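Local coordinates for protein sniffer CG10964-PA (Drosophila melanogaster, PDB 1SNY) that probably reduces carbonyl compounds with NADPH, as a short-chain dehydrogenase/reductase that holds the dinucleotide on a Rossmann fold, at residues 133-136 with 137-141; 144-147 with 148-152; 184-187 with 188-191. One frame throughout, in Å; residues are numbered along the deposited sequence.

Contact 1 of 3, residues 133-136 with 137-141; sequences TNTV and VPIML
Val136 and Met140 meet one turn apart on helix 124-155, a long helix flanking the sheet of the Rossmann fold, where it passes both the bound NADP and the second subunit. Two backbone bonds join 133-136 to 137-141. Met140 N gives its proton to Val136 O over 2.9 Å, almost straight (165°), while the bond from Ile139 N to Thr135 O is weak at 3.3 Å. The weak bond lies next to Pro138, whose ring nitrogen has no hydrogen for the preceding turn; the helix kinks here, next to a wider pi-type turn over 133-136. In place of an N-H, the proline brings ring carbons up to the carbonyls: CD of Pro138 is 3.2 Å from Thr135 O, and its CG lies 3.4 Å from Asn134 O.

The apolar packing is carried by Val136 and Met140, a selenomethionine, which run side by side and point the same way. Val136 holds CG1 opposite its own backbone N (chi1 -180°), which sets that methyl beside the carbonyl carbon and 3.9 Å from Met140 CG. Beyond CG the Met140 chain bends twice and its end leads off this turn. Val136, Ile139 and Met140 also pack on Leu128, Leu127 and Ser124 of the second subunit, respectively.

The polar side chains turn away from this turn to neighbouring parts of the chain: Asn134 ND2 bonds to Ile112 O and Ser192 OG, and Thr135 OG1 to Ser192 O. On the cofactor side, Thr133 touches NADP and Val137 packs on Leu81, a residue of the NADP site. Val137 also leans back on the earlier turn, with its CB 3.4 Å from Thr133 O and its CG2 3.9 Å from Thr133 CA.

Contact 2 of 3, residues 144-147 with 148-152; sequences ACLP and LLKKA
Leu149, Lys150 and Lys151 send their backbone N-H groups back to Cys145 O, Leu146 O and Pro147 O, three successive alpha-helical bonds that continue helix 124-155 past the kink at Pro147, whose nitrogen has no N-H for the turn before. The Lys150 N to Leu146 O bond is 2.9 Å long; that from Lys151 N to Pro147 O is slightly longer, 3.1 Å, and its donor is tilted from the carbonyl plane.

The closest side-chain meeting is that of Leu146 and Lys150, which cross obliquely. With CG beside its own backbone N (chi1 -70°), Lys150 is directed back to the previous turn, and fully extended beyond CG it reaches over the leucine: Lys150 CE comes to 3.6 Å from Leu146 CG, and its NZ to 3.8 Å from Leu146 CD2. The far end of the lysine, CE and NZ together, thus lies against the branch of the leucine. On another side of the helix, Leu149 CD1 lies 4.1 Å from Cys145 CB, a looser apolar touch. Lys151 repeats the start of the Lys150 course, its CG 3.2 Å from Pro147 O, but its ammonium group goes to a salt bridge with Glu95 OE2.

That salt bridge ties the segment to helix 87-98, where Leu148 also packs on Val91, Ile94 and Thr98. Leu148 has a backbone bond to Leu103 as well, in the loop leading to strand 105-108. Leu146 meets Thr120 of the second subunit, while Lys150 lies on Gln210 and Ile212, just ahead of strand 213-217.

Contact 3 of 3, residues 184-187 with 188-191; sequences GGMY and AYRT. With NAP (NADP nicotinamide-adenine-dinucleotide phosphate), chain B.
Helix 187-207 carries the YxxxK signature of short-chain dehydrogenases/reductases as Tyr189 and Lys193, and its first turn is tied to the lead-in loop by Arg190. Met186 is the N-cap residue, and Arg190 N closes the first turn on Met186 O at 2.9 Å. Arg190 CG is set beside its own backbone N (chi1 -69°), and the chain then runs extended to NE, back past Met186 toward the loop. There the guanidinium grips one oxygen side-on with two nitrogens: NE and NH2 each lie 3.1 Å from Gly184 O, which sits at the guanidinium edge. Both come from the same face of the carbonyl, NE from well above its plane (65°). NE also makes a weak bond to Gly185 O, and NH1 is taken by Leu175 O. Both glycines have positive phi, bending the loop so that two successive carbonyls turn toward the arginine, while Met186 CB packs 3.9 Å from Arg190 CG.

A leucine in place of Arg190 would probably leave the carbonyls of Gly184, Gly185 and Leu175 without these donors and let the glycine loop shift against the helix.

One residue on, Thr191 N bonds to Tyr187 O at 3.0 Å. Tyr187 turns to the subunit interface, its OH bonded to Asp206 of the second subunit, which also takes Gly185 N.

Tyr189 swings the other way. Its CG lies anti to the backbone N (chi1 -164°), and the ring reaches the nicotinamide ribose, its OH hydrogen-bonded to NADP O2D at 2.7 Å, with O2D at the ring edge, in its plane. Lys193, also bonded to NADP, stands one turn further along, the tyrosine-lysine spacing that marks the coenzyme site of this family.

In the fold
From the N terminus the chain first builds strands 23-26 to 105-108 and then enters helix 124-155, which carries contacts 1 and 2 in series. None of the contacts closes a long loop, nests in another or crosses one: each is a continuous run of eight or nine residues. Contact 1 lies by the cofactor, and contact 2, its centre 16 Å further on, ties to helix 87-98. After strand 167-171 the chain reaches contact 3, where a loop turns into helix 187-207. Contacts 1 and 3 touch through Asn134 and Tyr189, joining the two helices beside the NADP; contacts 2 and 3 lie on opposite sides of the chain's centre, about 32 Å apart between centres.

Contact 1 of 3, residues 133-136 with 137-141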
ATOM      1  N   THR A 133       9.128   5.821  -3.873  1.00 19.54           N
ATOM      2  CA  THR A 133       9.691   6.775  -2.922  1.00 21.19           C
ATOM      3  C   THR A 133       9.044   6.757  -1.533  1.00 20.49           C
ATOM      4  O   THR A 133       9.739   6.848  -0.519  1.00 20.94           O
ATOM      5  CB  THR A 133       9.595   8.222  -3.464  1.00 23.11           C
ATOM      6  OG1 THR A 133      10.446   8.365  -4.610  1.00 26.84           O
ATOM      7  CG2 THR A 133      10.014   9.222  -2.391  1.00 24.32           C
ATOM      8  N   ASN A 134       7.721   6.632  -1.489  1.00 21.17           N
ATOM      9  CA  ASN A 134       7.016   6.642  -0.206  1.00 19.17           C
ATOM     10  C   ASN A 134       6.918   5.290   0.489  1.00 18.95           C
ATOM     11  O   ASN A 134       6.685   5.222   1.701  1.00 19.02           O
ATOM     12  CB  ASN A 134       5.598   7.199  -0.395  1.00 19.93           C
ATOM     13  CG  ASN A 134       5.593   8.682  -0.708  1.00 23.24           C
ATOM     14  OD1 ASN A 134       6.637   9.277  -0.965  1.00 23.88           O
ATOM     15  ND2 ASN A 134       4.408   9.288  -0.697  1.00 22.79           N
ATOM     16  N   THR A 135       7.106   4.210  -0.256  1.00 17.43           N
ATOM     17  CA  THR A 135       6.959   2.883   0.343  1.00 17.31           C
ATOM     18  C   THR A 135       8.217   2.023   0.301  1.00 19.06           C
ATOM     19  O   THR A 135       8.730   1.584   1.340  1.00 17.37           O
ATOM     20  CB  THR A 135       5.816   2.112  -0.352  1.00 16.89           C
ATOM     21  OG1 THR A 135       4.645   2.937  -0.406  1.00 18.60           O
ATOM     22  CG2 THR A 135       5.506   0.805   0.396  1.00 18.60           C
ATOM     23  N   VAL A 136       8.723   1.793  -0.905  1.00 19.45           N
ATOM     24  CA  VAL A 136       9.905   0.961  -1.074  1.00 19.40           C
ATOM     25  C   VAL A 136      11.149   1.539  -0.405  1.00 17.99           C
ATOM     26  O   VAL A 136      11.882   0.812   0.263  1.00 18.61           O
ATOM     27  CB  VAL A 136      10.173   0.714  -2.574  1.00 20.01           C
ATOM     28  CG1 VAL A 136      11.409  -0.165  -2.746  1.00 19.32           C
ATOM     29  CG2 VAL A 136       8.967   0.031  -3.201  1.00 19.60           C
ATOM     30  N   VAL A 137      11.386   2.840  -0.566  1.00 19.88           N
ATOM     31  CA  VAL A 137      12.554   3.469   0.045  1.00 19.21           C
ATOM     32  C   VAL A 137      12.585   3.286   1.565  1.00 20.40           C
ATOM     33  O   VAL A 137      13.570   2.816   2.125  1.00 18.98           O
ATOM     34  CB  VAL A 137      12.626   4.977  -0.306  1.00 22.12           C
ATOM     35  CG1 VAL A 137      13.639   5.678   0.597  1.00 22.71           C
ATOM     36  CG2 VAL A 137      13.045   5.149  -1.777  1.00 20.20           C
ATOM     37  N   PRO A 138      11.497   3.648   2.259  1.00 19.50           N
ATOM     38  CA  PRO A 138      11.522   3.470   3.716  1.00 19.40           C
ATOM     39  C   PRO A 138      11.817   2.025   4.135  1.00 17.31           C
ATOM     40  O   PRO A 138      12.500   1.792   5.128  1.00 15.86           O
ATOM     41  CB  PRO A 138      10.125   3.919   4.137  1.00 20.93           C
ATOM     42  CG  PRO A 138       9.792   4.966   3.126  1.00 20.35           C
ATOM     43  CD  PRO A 138      10.272   4.340   1.828  1.00 18.53           C
ATOM     44  N   ILE A 139      11.289   1.057   3.389  1.00 17.52           N
ATOM     45  CA  ILE A 139      11.511  -0.354   3.717  1.00 18.04           C
ATOM     46  C   ILE A 139      12.976  -0.721   3.489  1.00 19.38           C
ATOM     47  O   ILE A 139      13.606  -1.373   4.315  1.00 20.61           O
ATOM     48  CB  ILE A 139      10.630  -1.298   2.845  1.00 18.03           C
ATOM     49  CG1 ILE A 139       9.146  -1.098   3.182  1.00 16.28           C
ATOM     50  CG2 ILE A 139      11.054  -2.751   3.051  1.00 19.17           C
ATOM     51  CD1 ILE A 139       8.199  -1.908   2.298  1.00 16.57           C
HETATM   52  N   MSE A 140      13.514  -0.295   2.356  1.00 17.99           N
HETATM   53  CA  MSE A 140      14.900  -0.605   2.044  1.00 17.04           C
HETATM   54  C   MSE A 140      15.899   0.122   2.933  1.00 16.61           C
HETATM   55  O   MSE A 140      16.945  -0.436   3.260  1.00 18.11           O
HETATM   56  CB  MSE A 140      15.188  -0.330   0.568  1.00 18.88           C
HETATM   57  CG  MSE A 140      14.387  -1.219  -0.386  1.00 22.54           C
HETATM   58 SE   MSE A 140      14.585  -3.125  -0.122  1.00 27.49          SE
HETATM   59  CE  MSE A 140      16.337  -3.382  -0.976  1.00 25.56           C
ATOM     60  N   LEU A 141      15.589   1.349   3.341  1.00 16.57           N
ATOM     61  CA  LEU A 141      16.499   2.071   4.222  1.00 19.11           C
ATOM     62  C   LEU A 141      16.442   1.422   5.603  1.00 20.02           C
ATOM     63  O   LEU A 141      17.456   1.312   6.288  1.00 20.29           O
ATOM     64  CB  LEU A 141      16.124   3.557   4.320  1.00 19.37           C
ATOM     65  CG  LEU A 141      17.136   4.423   5.085  1.00 21.64           C
ATOM     66  CD1 LEU A 141      18.547   4.168   4.550  1.00 24.10           C
ATOM     67  CD2 LEU A 141      16.785   5.893   4.943  1.00 21.45           C
TER

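Contact 2 of 3, residues 144-147 with 148-152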
ATOM      1  N   ALA A 144      18.679  -1.562   5.497  1.00 23.64           N
ATOM      2  CA  ALA A 144      20.089  -1.195   5.546  1.00 23.80           C
ATOM      3  C   ALA A 144      20.554  -0.741   6.925  1.00 24.32           C
ATOM      4  O   ALA A 144      21.656  -1.070   7.353  1.00 22.16           O
ATOM      5  CB  ALA A 144      20.375  -0.103   4.522  1.00 24.57           C
ATOM      6  N   CYS A 145      19.711   0.010   7.621  1.00 22.82           N
ATOM      7  CA  CYS A 145      20.050   0.515   8.944  1.00 23.70           C
ATOM      8  C   CYS A 145      19.882  -0.498  10.061  1.00 24.05           C
ATOM      9  O   CYS A 145      20.298  -0.244  11.190  1.00 25.48           O
ATOM     10  CB  CYS A 145      19.192   1.740   9.271  1.00 22.38           C
ATOM     11  SG  CYS A 145      19.503   3.187   8.249  1.00 24.36           S
ATOM     12  N   LEU A 146      19.285  -1.646   9.761  1.00 25.17           N
ATOM     13  CA  LEU A 146      19.046  -2.653  10.795  1.00 25.12           C
ATOM     14  C   LEU A 146      20.263  -2.983  11.669  1.00 23.89           C
ATOM     15  O   LEU A 146      20.160  -3.017  12.895  1.00 21.42           O
ATOM     16  CB  LEU A 146      18.472  -3.932  10.172  1.00 26.64           C
ATOM     17  CG  LEU A 146      17.400  -4.616  11.037  1.00 30.97           C
ATOM     18  CD1 LEU A 146      16.319  -3.602  11.427  1.00 30.18           C
ATOM     19  CD2 LEU A 146      16.769  -5.765  10.271  1.00 30.31           C
ATOM     20  N   PRO A 147      21.434  -3.226  11.054  1.00 24.80           N
ATOM     21  CA  PRO A 147      22.607  -3.540  11.879  1.00 25.40           C
ATOM     22  C   PRO A 147      22.903  -2.435  12.893  1.00 24.50           C
ATOM     23  O   PRO A 147      23.164  -2.711  14.071  1.00 27.74           O
ATOM     24  CB  PRO A 147      23.719  -3.705  10.841  1.00 25.90           C
ATOM     25  CG  PRO A 147      22.978  -4.287   9.666  1.00 25.33           C
ATOM     26  CD  PRO A 147      21.728  -3.427   9.623  1.00 25.62           C
ATOM     27  N   LEU A 148      22.850  -1.188  12.434  1.00 23.42           N
ATOM     28  CA  LEU A 148      23.102  -0.035  13.293  1.00 22.88           C
ATOM     29  C   LEU A 148      22.036   0.109  14.382  1.00 22.40           C
ATOM     30  O   LEU A 148      22.346   0.441  15.528  1.00 20.99           O
ATOM     31  CB  LEU A 148      23.137   1.245  12.459  1.00 24.93           C
ATOM     32  CG  LEU A 148      24.427   1.486  11.660  1.00 26.04           C
ATOM     33  CD1 LEU A 148      24.228   2.595  10.658  1.00 26.35           C
ATOM     34  CD2 LEU A 148      25.548   1.830  12.620  1.00 28.13           C
ATOM     35  N   LEU A 149      20.781  -0.123  14.015  1.00 21.87           N
ATOM     36  CA  LEU A 149      19.675  -0.005  14.965  1.00 19.89           C
ATOM     37  C   LEU A 149      19.756  -1.075  16.049  1.00 20.56           C
ATOM     38  O   LEU A 149      19.420  -0.829  17.209  1.00 22.42           O
ATOM     39  CB  LEU A 149      18.329  -0.091  14.222  1.00 17.05           C
ATOM     40  CG  LEU A 149      17.937   1.106  13.341  1.00 15.09           C
ATOM     41  CD1 LEU A 149      16.773   0.716  12.448  1.00 19.02           C
ATOM     42  CD2 LEU A 149      17.571   2.318  14.220  1.00 16.35           C
ATOM     43  N   LYS A 150      20.204  -2.267  15.675  1.00 20.81           N
ATOM     44  CA  LYS A 150      20.320  -3.353  16.635  1.00 23.40           C
ATOM     45  C   LYS A 150      21.479  -3.112  17.589  1.00 24.22           C
ATOM     46  O   LYS A 150      21.401  -3.469  18.766  1.00 24.54           O
ATOM     47  CB  LYS A 150      20.501  -4.691  15.913  1.00 22.32           C
ATOM     48  CG  LYS A 150      19.262  -5.145  15.178  1.00 25.77           C
ATOM     49  CD  LYS A 150      19.508  -6.431  14.409  1.00 27.77           C
ATOM     50  CE  LYS A 150      18.247  -6.897  13.688  1.00 28.43           C
ATOM     51  NZ  LYS A 150      18.528  -8.061  12.801  1.00 32.32           N
ATOM     52  N   LYS A 151      22.558  -2.517  17.087  1.00 24.35           N
ATOM     53  CA  LYS A 151      23.701  -2.233  17.949  1.00 26.69           C
ATOM     54  C   LYS A 151      23.277  -1.211  18.995  1.00 26.55           C
ATOM     55  O   LYS A 151      23.621  -1.333  20.174  1.00 28.02           O
ATOM     56  CB  LYS A 151      24.875  -1.683  17.135  1.00 29.42           C
ATOM     57  CG  LYS A 151      25.528  -2.714  16.237  1.00 34.10           C
ATOM     58  CD  LYS A 151      26.716  -2.134  15.492  1.00 37.73           C
ATOM     59  CE  LYS A 151      27.353  -3.180  14.596  1.00 39.17           C
ATOM     60  NZ  LYS A 151      28.500  -2.619  13.834  1.00 41.93           N
ATOM     61  N   ALA A 152      22.517  -0.207  18.562  1.00 25.02           N
ATOM     62  CA  ALA A 152      22.049   0.835  19.467  1.00 25.73           C
ATOM     63  C   ALA A 152      21.079   0.237  20.471  1.00 25.76           C
ATOM     64  O   ALA A 152      21.111   0.584  21.651  1.00 26.10           O
ATOM     65  CB  ALA A 152      21.370   1.952  18.687  1.00 23.24           C
TER

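Contact 3 of 3, residues 184-187 with 188-191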
ATOM      1  N   GLY A 184     -11.996  10.187  -0.965  1.00 27.50           N
ATOM      2  CA  GLY A 184     -11.490   9.520  -2.156  1.00 25.90           C
ATOM      3  C   GLY A 184     -10.295  10.148  -2.855  1.00 25.92           C
ATOM      4  O   GLY A 184      -9.537  10.915  -2.258  1.00 27.06           O
ATOM      5  N   GLY A 185     -10.116   9.800  -4.128  1.00 23.65           N
ATOM      6  CA  GLY A 185      -9.006  10.335  -4.907  1.00 24.10           C
ATOM      7  C   GLY A 185      -7.626  10.096  -4.304  1.00 25.34           C
ATOM      8  O   GLY A 185      -7.466   9.266  -3.401  1.00 23.25           O
HETATM    9  N   MSE A 186      -6.628  10.821  -4.814  1.00 25.97           N
HETATM   10  CA  MSE A 186      -5.247  10.720  -4.331  1.00 28.38           C
HETATM   11  C   MSE A 186      -4.771   9.266  -4.314  1.00 26.98           C
HETATM   12  O   MSE A 186      -4.238   8.795  -3.307  1.00 26.07           O
HETATM   13  CB  MSE A 186      -5.152  11.289  -2.914  1.00 33.13           C
HETATM   14  CG  MSE A 186      -5.715  12.689  -2.757  1.00 43.21           C
HETATM   15 SE   MSE A 186      -4.430  14.054  -3.206  1.00 56.58          SE
HETATM   16  CE  MSE A 186      -3.726  14.377  -1.449  1.00 50.16           C
ATOM     17  N   TYR A 187      -4.951   8.561  -5.426  1.00 23.75           N
ATOM     18  CA  TYR A 187      -4.555   7.160  -5.488  1.00 21.50           C
ATOM     19  C   TYR A 187      -3.088   6.858  -5.195  1.00 20.49           C
ATOM     20  O   TYR A 187      -2.794   6.019  -4.355  1.00 19.14           O
ATOM     21  CB  TYR A 187      -4.957   6.556  -6.835  1.00 21.25           C
ATOM     22  CG  TYR A 187      -6.454   6.439  -6.972  1.00 21.39           C
ATOM     23  CD1 TYR A 187      -7.223   7.526  -7.380  1.00 21.64           C
ATOM     24  CD2 TYR A 187      -7.115   5.264  -6.614  1.00 18.45           C
ATOM     25  CE1 TYR A 187      -8.614   7.452  -7.421  1.00 21.57           C
ATOM     26  CE2 TYR A 187      -8.498   5.181  -6.649  1.00 18.85           C
ATOM     27  CZ  TYR A 187      -9.246   6.278  -7.049  1.00 21.85           C
ATOM     28  OH  TYR A 187     -10.628   6.218  -7.038  1.00 20.76           O
ATOM     29  N   ALA A 188      -2.167   7.527  -5.881  1.00 19.49           N
ATOM     30  CA  ALA A 188      -0.751   7.271  -5.644  1.00 19.08           C
ATOM     31  C   ALA A 188      -0.365   7.531  -4.189  1.00 18.80           C
ATOM     32  O   ALA A 188       0.259   6.692  -3.532  1.00 18.34           O
ATOM     33  CB  ALA A 188       0.102   8.139  -6.577  1.00 18.53           C
ATOM     34  N   TYR A 189      -0.755   8.694  -3.681  1.00 19.24           N
ATOM     35  CA  TYR A 189      -0.409   9.067  -2.322  1.00 18.24           C
ATOM     36  C   TYR A 189      -1.031   8.148  -1.275  1.00 18.81           C
ATOM     37  O   TYR A 189      -0.318   7.598  -0.436  1.00 18.51           O
ATOM     38  CB  TYR A 189      -0.803  10.520  -2.053  1.00 19.17           C
ATOM     39  CG  TYR A 189      -0.144  11.086  -0.814  1.00 21.17           C
ATOM     40  CD1 TYR A 189       1.241  11.302  -0.773  1.00 23.20           C
ATOM     41  CD2 TYR A 189      -0.891  11.383   0.322  1.00 22.52           C
ATOM     42  CE1 TYR A 189       1.862  11.800   0.370  1.00 23.22           C
ATOM     43  CE2 TYR A 189      -0.282  11.883   1.475  1.00 23.12           C
ATOM     44  CZ  TYR A 189       1.092  12.090   1.491  1.00 25.57           C
ATOM     45  OH  TYR A 189       1.686  12.589   2.625  1.00 24.65           O
ATOM     46  N   ARG A 190      -2.346   7.958  -1.339  1.00 19.49           N
ATOM     47  CA  ARG A 190      -3.016   7.101  -0.359  1.00 18.48           C
ATOM     48  C   ARG A 190      -2.489   5.673  -0.357  1.00 18.07           C
ATOM     49  O   ARG A 190      -2.195   5.115   0.701  1.00 19.72           O
ATOM     50  CB  ARG A 190      -4.522   7.067  -0.601  1.00 19.25           C
ATOM     51  CG  ARG A 190      -5.261   8.364  -0.296  1.00 23.66           C
ATOM     52  CD  ARG A 190      -6.761   8.130  -0.431  1.00 24.17           C
ATOM     53  NE  ARG A 190      -7.559   9.352  -0.378  1.00 25.31           N
ATOM     54  CZ  ARG A 190      -7.875   9.997   0.739  1.00 28.52           C
ATOM     55  NH1 ARG A 190      -7.457   9.545   1.915  1.00 27.14           N
ATOM     56  NH2 ARG A 190      -8.632  11.088   0.678  1.00 28.62           N
ATOM     57  N   THR A 191      -2.367   5.067  -1.533  1.00 16.88           N
ATOM     58  CA  THR A 191      -1.878   3.701  -1.562  1.00 16.32           C
ATOM     59  C   THR A 191      -0.480   3.579  -0.974  1.00 15.13           C
ATOM     60  O   THR A 191      -0.170   2.598  -0.291  1.00 13.51           O
ATOM     61  CB  THR A 191      -1.865   3.110  -2.997  1.00 18.14           C
ATOM     62  OG1 THR A 191      -1.067   3.935  -3.856  1.00 15.35           O
ATOM     63  CG2 THR A 191      -3.278   3.012  -3.543  1.00 17.19           C
TER
HETATM   64  PA  NAP B 400       8.134  18.547   1.075  1.00 34.06           P
HETATM   65  O1A NAP B 400       7.808  18.337  -0.280  1.00 36.40           O
HETATM   66  O2A NAP B 400       8.307  19.897   1.739  1.00 36.32           O
HETATM   67  O5B NAP B 400       9.474  17.753   1.434  1.00 35.73           O
HETATM   68  C5B NAP B 400       9.673  16.413   0.911  1.00 35.49           C
HETATM   69  C4B NAP B 400      11.163  16.157   1.298  1.00 34.84           C
HETATM   70  O4B NAP B 400      11.491  14.772   0.816  1.00 33.30           O
HETATM   71  C3B NAP B 400      12.207  17.053   0.559  1.00 35.05           C
HETATM   72  O3B NAP B 400      13.280  17.287   1.485  1.00 35.69           O
HETATM   73  C2B NAP B 400      12.591  16.207  -0.637  1.00 34.43           C
HETATM   74  O2B NAP B 400      13.823  16.522  -1.271  1.00 35.80           O
HETATM   75  C1B NAP B 400      12.608  14.782  -0.039  1.00 32.59           C
HETATM   76  N9A NAP B 400      12.547  13.814  -1.122  1.00 30.85           N
HETATM   77  C8A NAP B 400      11.577  13.529  -2.062  1.00 31.11           C
HETATM   78  N7A NAP B 400      11.911  12.562  -2.909  1.00 27.18           N
HETATM   79  C5A NAP B 400      13.181  12.197  -2.488  1.00 28.11           C
HETATM   80  C6A NAP B 400      14.060  11.225  -2.998  1.00 27.78           C
HETATM   81  N6A NAP B 400      13.848  10.400  -4.055  1.00 29.95           N
HETATM   82  N1A NAP B 400      15.299  11.081  -2.346  1.00 29.72           N
HETATM   83  C2A NAP B 400      15.636  11.879  -1.239  1.00 28.49           C
HETATM   84  N3A NAP B 400      14.789  12.848  -0.721  1.00 27.91           N
HETATM   85  C4A NAP B 400      13.574  12.969  -1.379  1.00 28.80           C
HETATM   86  O3  NAP B 400       7.069  17.805   1.975  1.00 33.79           O
HETATM   87  PN  NAP B 400       6.854  17.697   3.532  1.00 35.82           P
HETATM   88  O1N NAP B 400       5.564  18.294   3.914  1.00 34.15           O
HETATM   89  O2N NAP B 400       8.072  18.274   4.165  1.00 33.07           O
HETATM   90  O5D NAP B 400       6.734  16.132   3.739  1.00 34.68           O
HETATM   91  C5D NAP B 400       7.507  15.467   4.796  1.00 34.55           C
HETATM   92  C4D NAP B 400       6.880  14.109   5.054  1.00 33.92           C
HETATM   93  O4D NAP B 400       5.630  14.276   5.772  1.00 33.91           O
HETATM   94  C3D NAP B 400       6.510  13.275   3.785  1.00 33.76           C
HETATM   95  O3D NAP B 400       6.830  11.877   3.979  1.00 33.50           O
HETATM   96  C2D NAP B 400       5.021  13.547   3.631  1.00 33.37           C
HETATM   97  O2D NAP B 400       4.346  12.570   2.871  1.00 31.55           O
HETATM   98  C1D NAP B 400       4.562  13.588   5.039  1.00 33.88           C
HETATM   99  N1N NAP B 400       3.359  14.395   5.341  1.00 33.27           N
HETATM  100  C2N NAP B 400       3.238  15.807   5.137  1.00 34.79           C
HETATM  101  C3N NAP B 400       2.017  16.408   5.482  1.00 35.43           C
HETATM  102  C7N NAP B 400       1.832  17.919   5.287  1.00 36.64           C
HETATM  103  O7N NAP B 400       0.751  18.377   5.607  1.00 36.09           O
HETATM  104  N7N NAP B 400       2.791  18.662   4.803  1.00 34.88           N
HETATM  105  C4N NAP B 400       0.904  15.624   6.033  1.00 36.38           C
HETATM  106  C5N NAP B 400       1.086  14.231   6.212  1.00 34.79           C
HETATM  107  C6N NAP B 400       2.309  13.598   5.869  1.00 35.24           C
HETATM  108  P2B NAP B 400      13.944  17.574  -2.526  1.00 38.77           P
HETATM  109  O1X NAP B 400      13.922  18.971  -1.899  1.00 35.96           O
HETATM  110  O2X NAP B 400      15.271  17.189  -3.092  1.00 35.62           O
HETATM  111  O3X NAP B 400      12.742  17.344  -3.431  1.00 35.63           O